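Local coordinates for myosin-I heavy chain (PDB 5EJY), which is an actin-based motor with ATPase activity acting in early phagocytosis and adhesion, represented here by its first MyTH4-FERM tail module, at residues Leu174-Leu179 and Ser219-Gln224; Lys213-Asp218 and Asn228-Arg233; Ser234-Asn239 and Asn308-Phe313; Glu255-Pro260 and Asp483-Val488. All blocks are in the same frame, centred on the assembly; numbering follows the deposited sequence.

Contact 1: residues Leu174-Leu179 and Ser219-Gln224; sequences LQRFTL and SATTCQ
S219 meets the far end of the F177 ring. Its CB is 3.9 Å from F177 CZ, while its carbonyl comes in obliquely, S219 O lying 3.4 Å from F177 CZ. The S219 hydroxyl does not serve this contact; it bonds to E191. A220 comes next and fills the centre. Its methyl sits over the middle of the F177 face, A220 CB being 3.6 Å from the ring centroid and 8° off the normal, a CH-pi contact. The same methyl presses on the helix, with A220 CB 3.7 Å from R176 CB. F177 CE1 is also 3.6 Å from A220 CA, and the A220 carbonyl accepts from N180 ND2, just past the helix segment 174-179. T221 follows, side by side with R176. T221 OG1 lies at the guanidinium edge, 3.4 Å from R176 NH2, but its clear bond is from the backbone N of D218. R176 is bent at chi2 (-90°) and again at chi3, which brings its guanidinium alongside this turn. There R176 NE and NH1 form salt bridges with D218 and E225. T222 then N-caps helix 223-233, its OG1 accepting from E225 N. The contact joins the last turns of helix 161-180 in the MyTH4 domain to the strand-to-helix turn of the first FERM lobe, the interdomain junction of a MyTH4-FERM tail module.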
loop_
_atom_site.group_PDB
_atom_site.type_symbol
_atom_site.label_atom_id
_atom_site.label_comp_id
_atom_site.label_asym_id
_atom_site.label_seq_id
_atom_site.Cartn_x
_atom_site.Cartn_y
_atom_site.Cartn_z
ATOM N N LEU A 174 -4.689 -1.540 -18.400
ATOM C CA LEU A 174 -3.605 -0.791 -19.044
ATOM C C LEU A 174 -3.865 0.703 -18.919
ATOM O O LEU A 174 -2.939 1.467 -18.686
ATOM C CB LEU A 174 -3.439 -1.149 -20.527
ATOM C CG LEU A 174 -2.828 -2.482 -20.959
ATOM C CD1 LEU A 174 -2.749 -2.505 -22.498
ATOM C CD2 LEU A 174 -1.452 -2.693 -20.356
ATOM N N GLN A 175 -5.124 1.116 -19.095
ATOM C CA GLN A 175 -5.489 2.525 -18.911
ATOM C C GLN A 175 -5.247 2.995 -17.463
ATOM O O GLN A 175 -4.735 4.085 -17.230
ATOM C CB GLN A 175 -6.958 2.745 -19.246
ATOM C CG GLN A 175 -7.334 2.592 -20.711
ATOM C CD GLN A 175 -8.828 2.616 -20.879
ATOM O OE1 GLN A 175 -9.519 1.666 -20.509
ATOM N NE2 GLN A 175 -9.347 3.724 -21.401
ATOM N N ARG A 176 -5.653 2.178 -16.500
ATOM C CA ARG A 176 -5.444 2.506 -15.085
ATOM C C ARG A 176 -3.954 2.708 -14.750
ATOM O O ARG A 176 -3.576 3.609 -13.987
ATOM C CB ARG A 176 -6.045 1.393 -14.214
ATOM C CG ARG A 176 -7.581 1.272 -14.309
ATOM C CD ARG A 176 -8.289 2.147 -13.274
ATOM N NE ARG A 176 -7.873 1.773 -11.927
ATOM C CZ ARG A 176 -7.619 2.632 -10.938
ATOM N NH1 ARG A 176 -7.772 3.941 -11.114
ATOM N NH2 ARG A 176 -7.204 2.171 -9.764
ATOM N N PHE A 177 -3.096 1.853 -15.291
ATOM C CA PHE A 177 -1.664 1.989 -15.016
ATOM C C PHE A 177 -1.056 3.175 -15.776
ATOM O O PHE A 177 -0.083 3.770 -15.329
ATOM C CB PHE A 177 -0.898 0.690 -15.301
ATOM C CG PHE A 177 -0.908 -0.284 -14.154
ATOM C CD1 PHE A 177 -0.296 0.044 -12.956
ATOM C CD2 PHE A 177 -1.540 -1.526 -14.270
ATOM C CE1 PHE A 177 -0.308 -0.835 -11.879
ATOM C CE2 PHE A 177 -1.546 -2.406 -13.202
ATOM C CZ PHE A 177 -0.918 -2.062 -12.002
ATOM N N THR A 178 -1.640 3.529 -16.916
ATOM C CA THR A 178 -1.186 4.731 -17.608
ATOM C C THR A 178 -1.492 5.941 -16.731
ATOM O O THR A 178 -0.714 6.888 -16.654
ATOM C CB THR A 178 -1.873 4.891 -18.983
ATOM O OG1 THR A 178 -1.631 3.717 -19.771
ATOM C CG2 THR A 178 -1.331 6.115 -19.718
ATOM N N LEU A 179 -2.630 5.893 -16.053
ATOM C CA LEU A 179 -3.008 6.956 -15.135
ATOM C C LEU A 179 -2.151 6.940 -13.869
ATOM O O LEU A 179 -1.650 7.978 -13.435
ATOM C CB LEU A 179 -4.483 6.832 -14.765
ATOM C CG LEU A 179 -4.959 7.798 -13.683
ATOM C CD1 LEU A 179 -4.963 9.221 -14.213
ATOM C CD2 LEU A 179 -6.339 7.405 -13.192
ATOM N N SER A 219 -5.481 -3.846 -9.518
ATOM C CA SER A 219 -4.016 -3.915 -9.465
ATOM C C SER A 219 -3.340 -2.548 -9.425
ATOM O O SER A 219 -2.238 -2.412 -8.881
ATOM C CB SER A 219 -3.490 -4.689 -10.681
ATOM O OG SER A 219 -4.058 -5.988 -10.698
ATOM N N ALA A 220 -3.985 -1.547 -10.017
ATOM C CA ALA A 220 -3.393 -0.206 -10.141
ATOM C C ALA A 220 -3.805 0.753 -9.026
ATOM O O ALA A 220 -3.380 1.906 -9.019
ATOM C CB ALA A 220 -3.750 0.401 -11.485
ATOM N N THR A 221 -4.611 0.281 -8.082
ATOM C CA THR A 221 -5.148 1.149 -7.031
ATOM C C THR A 221 -4.050 1.687 -6.113
ATOM O O THR A 221 -3.254 0.923 -5.569
ATOM C CB THR A 221 -6.224 0.430 -6.196
ATOM O OG1 THR A 221 -7.361 0.174 -7.031
ATOM C CG2 THR A 221 -6.665 1.308 -5.004
ATOM N N THR A 222 -3.999 3.006 -5.962
ATOM C CA THR A 222 -2.948 3.622 -5.161
ATOM C C THR A 222 -3.364 3.849 -3.719
ATOM O O THR A 222 -4.534 3.739 -3.371
ATOM C CB THR A 222 -2.533 4.977 -5.742
ATOM O OG1 THR A 222 -3.678 5.833 -5.767
ATOM C CG2 THR A 222 -1.988 4.797 -7.161
ATOM N N CYS A 223 -2.384 4.177 -2.881
ATOM C CA CYS A 223 -2.678 4.529 -1.504
ATOM C C CYS A 223 -3.610 5.746 -1.444
ATOM O O CYS A 223 -4.545 5.800 -0.650
ATOM C CB CYS A 223 -1.375 4.798 -0.753
ATOM S SG CYS A 223 -1.649 5.093 0.995
ATOM N N GLN A 224 -3.355 6.731 -2.295
ATOM C CA GLN A 224 -4.191 7.923 -2.315
ATOM C C GLN A 224 -5.645 7.641 -2.719
ATOM O O GLN A 224 -6.577 8.146 -2.089
ATOM C CB GLN A 224 -3.560 9.005 -3.195
ATOM C CG GLN A 224 -4.328 10.310 -3.232
ATOM C CD GLN A 224 -3.547 11.422 -3.932
ATOM O OE1 GLN A 224 -2.364 11.276 -4.215
ATOM N NE2 GLN A 224 -4.212 12.536 -4.202
#

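Contact 2: residues Lys213-Asp218 and Asn228-Arg233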
loop_
_atom_site.group_PDB
_atom_site.type_symbol
_atom_site.label_atom_id
_atom_site.label_comp_id
_atom_site.label_asym_id
_atom_site.label_seq_id
_atom_site.Cartn_x
_atom_site.Cartn_y
_atom_site.Cartn_z
ATOM N N LYS A 213 -12.678 -2.401 7.940
ATOM C CA LYS A 213 -13.318 -1.860 6.743
ATOM C C LYS A 213 -12.899 -2.656 5.506
ATOM O O LYS A 213 -11.760 -3.064 5.392
ATOM C CB LYS A 213 -12.922 -0.403 6.530
ATOM C CG LYS A 213 -12.936 0.459 7.777
ATOM C CD LYS A 213 -14.279 0.486 8.441
ATOM C CE LYS A 213 -14.239 1.444 9.630
ATOM N NZ LYS A 213 -15.547 1.521 10.343
ATOM N N GLY A 214 -13.820 -2.893 4.584
ATOM C CA GLY A 214 -13.471 -3.606 3.367
ATOM C C GLY A 214 -13.366 -2.652 2.189
ATOM O O GLY A 214 -14.136 -1.711 2.106
ATOM N N LEU A 215 -12.401 -2.872 1.299
ATOM C CA LEU A 215 -12.351 -2.147 0.034
ATOM C C LEU A 215 -12.176 -3.114 -1.130
ATOM O O LEU A 215 -11.442 -4.102 -1.031
ATOM C CB LEU A 215 -11.201 -1.136 0.010
ATOM C CG LEU A 215 -11.175 0.067 0.955
ATOM C CD1 LEU A 215 -9.848 0.836 0.783
ATOM C CD2 LEU A 215 -12.385 0.991 0.728
ATOM N N HIS A 216 -12.854 -2.829 -2.231
ATOM C CA HIS A 216 -12.623 -3.561 -3.467
ATOM C C HIS A 216 -11.727 -2.719 -4.357
ATOM O O HIS A 216 -12.081 -1.594 -4.727
ATOM C CB HIS A 216 -13.946 -3.896 -4.168
ATOM C CG HIS A 216 -14.757 -4.924 -3.443
ATOM N ND1 HIS A 216 -15.681 -4.595 -2.474
ATOM C CD2 HIS A 216 -14.755 -6.276 -3.516
ATOM C CE1 HIS A 216 -16.222 -5.700 -1.991
ATOM N NE2 HIS A 216 -15.675 -6.734 -2.605
ATOM N N ILE A 217 -10.558 -3.259 -4.688
ATOM C CA ILE A 217 -9.579 -2.515 -5.472
ATOM C C ILE A 217 -9.120 -3.281 -6.710
ATOM O O ILE A 217 -9.478 -4.454 -6.911
ATOM C CB ILE A 217 -8.317 -2.147 -4.612
ATOM C CG1 ILE A 217 -7.521 -3.395 -4.222
ATOM C CG2 ILE A 217 -8.726 -1.394 -3.340
ATOM C CD1 ILE A 217 -6.205 -3.060 -3.462
ATOM N N ASP A 218 -8.324 -2.616 -7.543
ATOM C CA ASP A 218 -7.677 -3.308 -8.650
ATOM C C ASP A 218 -6.164 -3.208 -8.568
ATOM O O ASP A 218 -5.615 -2.587 -7.630
ATOM C CB ASP A 218 -8.252 -2.907 -10.033
ATOM C CG ASP A 218 -7.878 -1.495 -10.473
ATOM O OD1 ASP A 218 -6.937 -0.882 -9.931
ATOM O OD2 ASP A 218 -8.544 -0.986 -11.410
ATOM N N ASN A 228 -8.783 8.076 -0.100
ATOM C CA ASN A 228 -9.965 8.871 -0.439
ATOM C C ASN A 228 -11.243 8.047 -0.339
ATOM O O ASN A 228 -12.275 8.515 0.156
ATOM C CB ASN A 228 -9.863 9.431 -1.859
ATOM C CG ASN A 228 -8.765 10.467 -2.015
ATOM O OD1 ASN A 228 -8.259 11.026 -1.036
ATOM N ND2 ASN A 228 -8.403 10.744 -3.260
ATOM N N ASP A 229 -11.179 6.827 -0.860
ATOM C CA ASP A 229 -12.320 5.908 -0.831
ATOM C C ASP A 229 -12.757 5.639 0.610
ATOM O O ASP A 229 -13.941 5.726 0.939
ATOM C CB ASP A 229 -11.928 4.601 -1.527
ATOM C CG ASP A 229 -13.113 3.706 -1.840
ATOM O OD1 ASP A 229 -14.282 4.168 -1.830
ATOM O OD2 ASP A 229 -12.853 2.522 -2.123
ATOM N N LEU A 230 -11.805 5.303 1.476
ATOM C CA LEU A 230 -12.139 5.023 2.869
ATOM C C LEU A 230 -12.670 6.269 3.583
ATOM O O LEU A 230 -13.578 6.176 4.397
ATOM C CB LEU A 230 -10.932 4.482 3.642
ATOM C CG LEU A 230 -10.999 3.011 4.046
ATOM C CD1 LEU A 230 -9.949 2.735 5.124
ATOM C CD2 LEU A 230 -12.406 2.619 4.527
ATOM N N SER A 231 -12.101 7.429 3.276
ATOM C CA SER A 231 -12.600 8.672 3.857
ATOM C C SER A 231 -14.072 8.860 3.479
ATOM O O SER A 231 -14.932 9.058 4.338
ATOM C CB SER A 231 -11.772 9.859 3.359
ATOM O OG SER A 231 -10.411 9.727 3.764
ATOM N N GLN A 232 -14.358 8.777 2.186
ATOM C CA GLN A 232 -15.731 8.974 1.716
ATOM C C GLN A 232 -16.680 7.957 2.355
ATOM O O GLN A 232 -17.770 8.309 2.824
ATOM C CB GLN A 232 -15.780 8.899 0.187
ATOM C CG GLN A 232 -17.197 9.001 -0.382
ATOM C CD GLN A 232 -17.208 9.148 -1.899
ATOM O OE1 GLN A 232 -16.242 8.796 -2.579
ATOM N NE2 GLN A 232 -18.302 9.680 -2.432
ATOM N N ARG A 233 -16.254 6.699 2.405
ATOM C CA ARG A 233 -17.080 5.642 2.968
ATOM C C ARG A 233 -17.298 5.757 4.484
ATOM O O ARG A 233 -18.292 5.253 5.006
ATOM C CB ARG A 233 -16.510 4.268 2.604
ATOM C CG ARG A 233 -16.496 4.008 1.097
ATOM C CD ARG A 233 -15.737 2.740 0.783
ATOM N NE ARG A 233 -16.385 1.609 1.421
ATOM C CZ ARG A 233 -17.433 0.970 0.907
ATOM N NH1 ARG A 233 -17.929 1.336 -0.273
ATOM N NH2 ARG A 233 -17.975 -0.041 1.572
HETATM O O HOH W 1 -14.366 -0.074 -2.343
#
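The beta-grasp core of the ubiquitin-like first FERM lobe packs its helix on its sheet, and here L215 and L230 meet between the two. Helix 228-233 runs past strand 213-217 at 133°, with 9.8 Å between the axes. L215 supplies two methyls. L215 CD1 is 4.1 Å from L230 CG, a loose apolar contact. L215 CD2 lies on the more polar flank. It is 3.3 Å from D229 OD2 and 3.8 Å from R233 CD, and D229 and R233 run antiparallel alongside it. L230 sends its CD2 methyl to K213: L230 CD2 is 3.7 Å from K213 CB, and the lysine chain lies roughly perpendicular to the leucine. I205 of strand 201-207 and F289 of strand 285-291 also touch L230. Replacing L230 with an alanine would probably open a gap between helix and sheet and leave L215 CD1 and the K213 methylenes without this apolar partner from the helix. D229 has CG anti to its backbone N (chi1 -167°), which directs the carboxylate to the strand. A water bridges the two segments. It accepts from H216 N at 3.1 Å and donates to D229 OD2 at 3.0 Å. This strand edge thus gets a polar link beside its leucine packing. K213-I217 belongs to an outermost strand of the sheet, and the chain runs from it through a short turn into the helix. Two strands followed by a helix laid across the sheet form the opening unit of the ubiquitin fold.

Contact 3: residues Ser234-Asn239 and Asn308-Phe313; sequences SRMRVN and NVENEF
One residue, R237, holds the buried carboxylate of E310 with three N-H groups, one of them from its backbone. The guanidinium approaches side-on. R237 NE donates to E310 OE2 at 3.0 Å, and R237 NH2 donates to E310 OE1 at 2.9 Å, each to a syn lone pair. The two flat groups are nearly coplanar, 19° apart. R237 N takes the anti lone pair of E310 OE2, also at 3.0 Å, so OE2 has two donors. The remaining R237 nitrogen, NH1, bonds to N297. With an alanine in place of E310, R237 would probably lose its countercharge, its guanidinium would be freer to turn, and its backbone N would lack this acceptor. The loop 234-239 leaves the helix of the first, ubiquitin-like FERM lobe through a Schellman motif at R235. Helix 304-322 belongs to the central FERM domain, so the contact fastens one lobe to the next. M236 packs beside the salt bridge. M236 CB rests 3.7 Å from E310 CG, and M236 CG is 3.7 Å from V309 CG1. The bend at chi3 (48°) turns M236 CE back toward E310 CG, while the sulfur lies at the edge of the F313 ring, a Met-aromatic contact with M236 SD 5.0 Å from the centroid and 85° off the normal. S234 reaches the same edge, S234 CB standing 4.0 Å from F313 CE2.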
loop_
_atom_site.group_PDB
_atom_site.type_symbol
_atom_site.label_atom_id
_atom_site.label_comp_id
_atom_site.label_asym_id
_atom_site.label_seq_id
_atom_site.Cartn_x
_atom_site.Cartn_y
_atom_site.Cartn_z
ATOM N N SER A 234 -16.378 6.414 5.179
ATOM C CA SER A 234 -16.528 6.663 6.618
ATOM C C SER A 234 -17.265 7.967 6.870
ATOM O O SER A 234 -17.481 8.346 8.014
ATOM C CB SER A 234 -15.149 6.741 7.289
ATOM O OG SER A 234 -14.393 5.580 7.012
ATOM N N ARG A 235 -17.621 8.659 5.788
ATOM C CA ARG A 235 -18.295 9.955 5.842
ATOM C C ARG A 235 -17.434 11.064 6.457
ATOM O O ARG A 235 -17.942 11.978 7.109
ATOM C CB ARG A 235 -19.641 9.844 6.571
ATOM C CG ARG A 235 -20.435 8.601 6.178
ATOM C CD ARG A 235 -21.931 8.772 6.483
ATOM N NE ARG A 235 -22.691 7.548 6.227
ATOM C CZ ARG A 235 -23.186 7.206 5.040
ATOM N NH1 ARG A 235 -23.000 7.998 3.986
ATOM N NH2 ARG A 235 -23.870 6.071 4.908
ATOM N N MET A 236 -16.126 10.979 6.242
ATOM C CA MET A 236 -15.221 12.059 6.595
ATOM C C MET A 236 -15.177 13.014 5.412
ATOM O O MET A 236 -15.833 12.772 4.402
ATOM C CB MET A 236 -13.815 11.483 6.847
ATOM C CG MET A 236 -13.814 10.415 7.912
ATOM S SD MET A 236 -12.445 9.225 7.857
ATOM C CE MET A 236 -11.039 10.322 7.693
ATOM N N ARG A 237 -14.390 14.083 5.510
ATOM C CA ARG A 237 -14.103 14.869 4.321
ATOM C C ARG A 237 -13.559 13.902 3.287
ATOM O O ARG A 237 -12.773 13.012 3.616
ATOM C CB ARG A 237 -13.096 15.982 4.603
ATOM C CG ARG A 237 -13.699 17.185 5.305
ATOM C CD ARG A 237 -12.614 18.205 5.610
ATOM N NE ARG A 237 -11.729 17.749 6.682
ATOM C CZ ARG A 237 -10.642 18.399 7.082
ATOM N NH1 ARG A 237 -10.279 19.527 6.483
ATOM N NH2 ARG A 237 -9.908 17.915 8.076
ATOM N N VAL A 238 -13.979 14.052 2.038
ATOM C CA VAL A 238 -13.706 12.998 1.063
ATOM C C VAL A 238 -12.267 13.001 0.535
ATOM O O VAL A 238 -11.801 12.000 -0.007
ATOM C CB VAL A 238 -14.722 12.986 -0.122
ATOM C CG1 VAL A 238 -16.151 12.783 0.394
ATOM C CG2 VAL A 238 -14.600 14.254 -0.959
ATOM N N ASN A 239 -11.556 14.110 0.697
ATOM C CA ASN A 239 -10.219 14.204 0.134
ATOM C C ASN A 239 -9.182 13.944 1.219
ATOM O O ASN A 239 -9.057 14.725 2.155
ATOM C CB ASN A 239 -9.997 15.581 -0.495
ATOM C CG ASN A 239 -8.709 15.658 -1.302
ATOM O OD1 ASN A 239 -7.895 14.736 -1.296
ATOM N ND2 ASN A 239 -8.522 16.767 -2.003
ATOM N N ASN A 308 -16.071 15.719 12.765
ATOM C CA ASN A 308 -16.275 14.927 13.975
ATOM C C ASN A 308 -15.924 13.439 13.850
ATOM O O ASN A 308 -15.380 12.850 14.790
ATOM C CB ASN A 308 -17.704 15.098 14.511
ATOM C CG ASN A 308 -17.969 16.501 15.058
ATOM O OD1 ASN A 308 -17.098 17.123 15.664
ATOM N ND2 ASN A 308 -19.180 17.005 14.835
ATOM N N VAL A 309 -16.243 12.816 12.716
ATOM C CA VAL A 309 -15.828 11.424 12.507
ATOM C C VAL A 309 -14.295 11.333 12.479
ATOM O O VAL A 309 -13.709 10.420 13.061
ATOM C CB VAL A 309 -16.388 10.822 11.201
ATOM C CG1 VAL A 309 -15.766 9.462 10.940
ATOM C CG2 VAL A 309 -17.913 10.703 11.271
ATOM N N GLU A 310 -13.666 12.290 11.813
ATOM C CA GLU A 310 -12.209 12.344 11.747
ATOM C C GLU A 310 -11.602 12.439 13.141
ATOM O O GLU A 310 -10.644 11.733 13.466
ATOM C CB GLU A 310 -11.766 13.553 10.931
ATOM C CG GLU A 310 -12.290 13.563 9.491
ATOM C CD GLU A 310 -11.951 14.839 8.768
ATOM O OE1 GLU A 310 -11.167 15.642 9.321
ATOM O OE2 GLU A 310 -12.457 15.045 7.640
ATOM N N ASN A 311 -12.158 13.326 13.958
ATOM C CA ASN A 311 -11.596 13.581 15.283
ATOM C C ASN A 311 -11.711 12.367 16.201
ATOM O O ASN A 311 -10.796 12.086 16.959
ATOM C CB ASN A 311 -12.203 14.842 15.915
ATOM C CG ASN A 311 -11.786 16.113 15.190
ATOM O OD1 ASN A 311 -10.828 16.116 14.418
ATOM N ND2 ASN A 311 -12.498 17.197 15.438
ATOM N N GLU A 312 -12.819 11.633 16.115
ATOM C CA GLU A 312 -12.976 10.395 16.894
ATOM C C GLU A 312 -11.958 9.324 16.503
ATOM O O GLU A 312 -11.388 8.655 17.372
ATOM C CB GLU A 312 -14.397 9.828 16.755
ATOM C CG GLU A 312 -15.488 10.785 17.202
ATOM C CD GLU A 312 -15.515 11.005 18.711
ATOM O OE1 GLU A 312 -15.023 10.133 19.464
ATOM O OE2 GLU A 312 -16.031 12.060 19.143
ATOM N N PHE A 313 -11.733 9.137 15.201
ATOM C CA PHE A 313 -10.689 8.207 14.774
ATOM C C PHE A 313 -9.365 8.671 15.395
ATOM O O PHE A 313 -8.597 7.872 15.949
ATOM C CB PHE A 313 -10.563 8.166 13.238
ATOM C CG PHE A 313 -11.529 7.205 12.553
ATOM C CD1 PHE A 313 -11.887 6.007 13.143
ATOM C CD2 PHE A 313 -12.049 7.505 11.292
ATOM C CE1 PHE A 313 -12.770 5.126 12.499
ATOM C CE2 PHE A 313 -12.917 6.635 10.645
ATOM C CZ PHE A 313 -13.279 5.445 11.250
#

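Contact 4: residues Glu255-Pro260 and Asp483-Val488; sequences ERDIAP and DVQKLV
D483 reaches across to the backbone of R256 and D257. Its CB passes the R256 side chain, 4.1 Å from R256 CD. D483 CG, swung opposite the backbone N (chi1 -164°), lies 3.8 Å from R256 CD, and the carboxylate beyond it faces the other segment. D483 OD2 accepts from D257 N at 2.8 Å, on its syn side and somewhat out of plane. D483 OD2 also touches R256 CA, 3.2 Å away. D483 OD1 gets only a weak, longer bond from the same D257 N-H. OD1 has a second task: K486 N donates to it at 3.2 Å from above the carboxylate plane. D483 is therefore the N-cap of helix 484-499, the closing helix of the last FERM lobe, and it ties that helix start to the backbone at R256 and D257, at the outermost strand 254-256 of the ubiquitin-like lobe's sheet. D257 in turn uses its own carboxylate as an acceptor. Its CB is 3.8 Å from K486 CB, and its OD2 accepts from Q485 NE2 at 2.9 Å with a nearly straight N-H (167°). The bond lies in the Q485 amide plane but on the anti side of the carboxylate, the two planes standing 87° apart. D257 OD1 forms a salt bridge with K292, so each oxygen of this buried carboxylate has a partner. A water donates to D257 O at 2.7 Å and weakly to D483 OD1.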
loop_
_atom_site.group_PDB
_atom_site.type_symbol
_atom_site.label_atom_id
_atom_site.label_comp_id
_atom_site.label_asym_id
_atom_site.label_seq_id
_atom_site.Cartn_x
_atom_site.Cartn_y
_atom_site.Cartn_z
ATOM N N GLU A 255 4.905 -0.256 12.003
ATOM C CA GLU A 255 4.249 0.513 10.942
ATOM C C GLU A 255 5.231 1.143 9.966
ATOM O O GLU A 255 6.279 1.659 10.368
ATOM C CB GLU A 255 3.378 1.627 11.536
ATOM C CG GLU A 255 2.307 1.166 12.493
ATOM C CD GLU A 255 1.474 2.332 13.016
ATOM O OE1 GLU A 255 1.862 3.501 12.782
ATOM O OE2 GLU A 255 0.426 2.080 13.646
ATOM N N ARG A 256 4.884 1.110 8.678
ATOM C CA ARG A 256 5.652 1.797 7.656
ATOM C C ARG A 256 4.723 2.579 6.733
ATOM O O ARG A 256 3.637 2.109 6.370
ATOM C CB ARG A 256 6.490 0.816 6.819
ATOM C CG ARG A 256 7.682 0.171 7.542
ATOM C CD ARG A 256 8.824 1.182 7.793
ATOM N NE ARG A 256 9.943 0.562 8.500
ATOM C CZ ARG A 256 10.061 0.518 9.827
ATOM N NH1 ARG A 256 9.132 1.068 10.604
ATOM N NH2 ARG A 256 11.115 -0.075 10.381
ATOM N N ASP A 257 5.177 3.764 6.352
ATOM C CA ASP A 257 4.433 4.666 5.495
ATOM C C ASP A 257 4.243 4.036 4.117
ATOM O O ASP A 257 5.112 3.309 3.631
ATOM C CB ASP A 257 5.213 5.983 5.367
ATOM C CG ASP A 257 4.513 7.008 4.496
ATOM O OD1 ASP A 257 3.513 7.581 4.957
ATOM O OD2 ASP A 257 4.959 7.246 3.356
ATOM N N ILE A 258 3.104 4.315 3.496
ATOM C CA ILE A 258 2.889 3.945 2.100
ATOM C C ILE A 258 2.738 5.247 1.311
ATOM O O ILE A 258 1.887 6.070 1.637
ATOM C CB ILE A 258 1.624 3.067 1.939
ATOM C CG1 ILE A 258 1.762 1.742 2.705
ATOM C CG2 ILE A 258 1.348 2.788 0.452
ATOM C CD1 ILE A 258 0.435 0.911 2.745
ATOM N N ALA A 259 3.563 5.455 0.291
ATOM C CA ALA A 259 3.478 6.688 -0.498
ATOM C C ALA A 259 2.152 6.792 -1.263
ATOM O O ALA A 259 1.553 5.779 -1.604
ATOM C CB ALA A 259 4.650 6.794 -1.458
ATOM N N PRO A 260 1.708 8.025 -1.549
ATOM C CA PRO A 260 0.398 8.223 -2.182
ATOM C C PRO A 260 0.268 7.493 -3.503
ATOM O O PRO A 260 -0.815 6.992 -3.788
ATOM C CB PRO A 260 0.345 9.736 -2.410
ATOM C CG PRO A 260 1.198 10.301 -1.315
ATOM C CD PRO A 260 2.343 9.310 -1.188
ATOM N N ASP A 483 11.336 4.514 9.971
ATOM C CA ASP A 483 10.441 4.820 8.849
ATOM C C ASP A 483 10.870 6.110 8.164
ATOM O O ASP A 483 10.186 7.126 8.261
ATOM C CB ASP A 483 9.002 4.949 9.340
ATOM C CG ASP A 483 7.964 4.884 8.196
ATOM O OD1 ASP A 483 8.294 5.075 7.018
ATOM O OD2 ASP A 483 6.795 4.657 8.495
ATOM N N VAL A 484 11.995 6.053 7.463
ATOM C CA VAL A 484 12.561 7.239 6.810
ATOM C C VAL A 484 11.575 7.888 5.841
ATOM O O VAL A 484 11.448 9.110 5.800
ATOM C CB VAL A 484 13.875 6.907 6.079
ATOM C CG1 VAL A 484 14.416 8.133 5.327
ATOM C CG2 VAL A 484 14.912 6.402 7.077
ATOM N N GLN A 485 10.861 7.078 5.066
ATOM C CA GLN A 485 9.939 7.645 4.091
ATOM C C GLN A 485 8.858 8.500 4.756
ATOM O O GLN A 485 8.464 9.530 4.216
ATOM C CB GLN A 485 9.314 6.547 3.217
ATOM C CG GLN A 485 8.367 7.078 2.149
ATOM C CD GLN A 485 7.800 5.970 1.280
ATOM O OE1 GLN A 485 8.490 5.448 0.409
ATOM N NE2 GLN A 485 6.551 5.591 1.529
ATOM N N LYS A 486 8.377 8.074 5.923
ATOM C CA LYS A 486 7.388 8.847 6.663
ATOM C C LYS A 486 7.947 10.221 7.021
ATOM O O LYS A 486 7.296 11.243 6.805
ATOM C CB LYS A 486 6.951 8.115 7.939
ATOM C CG LYS A 486 5.854 8.837 8.710
ATOM C CD LYS A 486 5.480 8.122 10.009
ATOM C CE LYS A 486 4.373 8.887 10.764
ATOM N NZ LYS A 486 3.967 8.277 12.082
ATOM N N LEU A 487 9.161 10.238 7.566
ATOM C CA LEU A 487 9.768 11.505 7.980
ATOM C C LEU A 487 9.992 12.435 6.780
ATOM O O LEU A 487 9.623 13.604 6.825
ATOM C CB LEU A 487 11.078 11.247 8.727
ATOM C CG LEU A 487 11.776 12.498 9.272
ATOM C CD1 LEU A 487 10.788 13.345 10.068
ATOM C CD2 LEU A 487 12.951 12.081 10.137
ATOM N N VAL A 488 10.590 11.918 5.710
ATOM C CA VAL A 488 10.805 12.709 4.495
ATOM C C VAL A 488 9.490 13.262 3.939
ATOM O O VAL A 488 9.387 14.453 3.622
ATOM C CB VAL A 488 11.515 11.885 3.390
ATOM C CG1 VAL A 488 11.489 12.634 2.040
ATOM C CG2 VAL A 488 12.955 11.551 3.800
HETATM O O HOH W 2 2.572 5.296 11.053
HETATM O O HOH W 3 7.803 3.205 4.164
#

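How the contacts relate
Contact 2 lies inside the ubiquitin-like first FERM lobe. Contact 1 joins that lobe to the MyTH4 domain, contact 3 to the central FERM domain and contact 4 to helix 484-499. Contacts 1 and 2 share helix 223-233, their centres 15 Å apart, and the R176-D218 salt bridge connects them; their segments alternate along the chain, as do those of the later contacts 3 and 4. Contact 3 follows where that helix ends, its centre 13 Å from that of contact 2. The centre of contact 4 is about 20 Å from those of contacts 1 and 2, yet P260 touches Q224. Contacts 2 and 4 use opposite borders of one five-stranded sheet. This lobe thus links the module's parts.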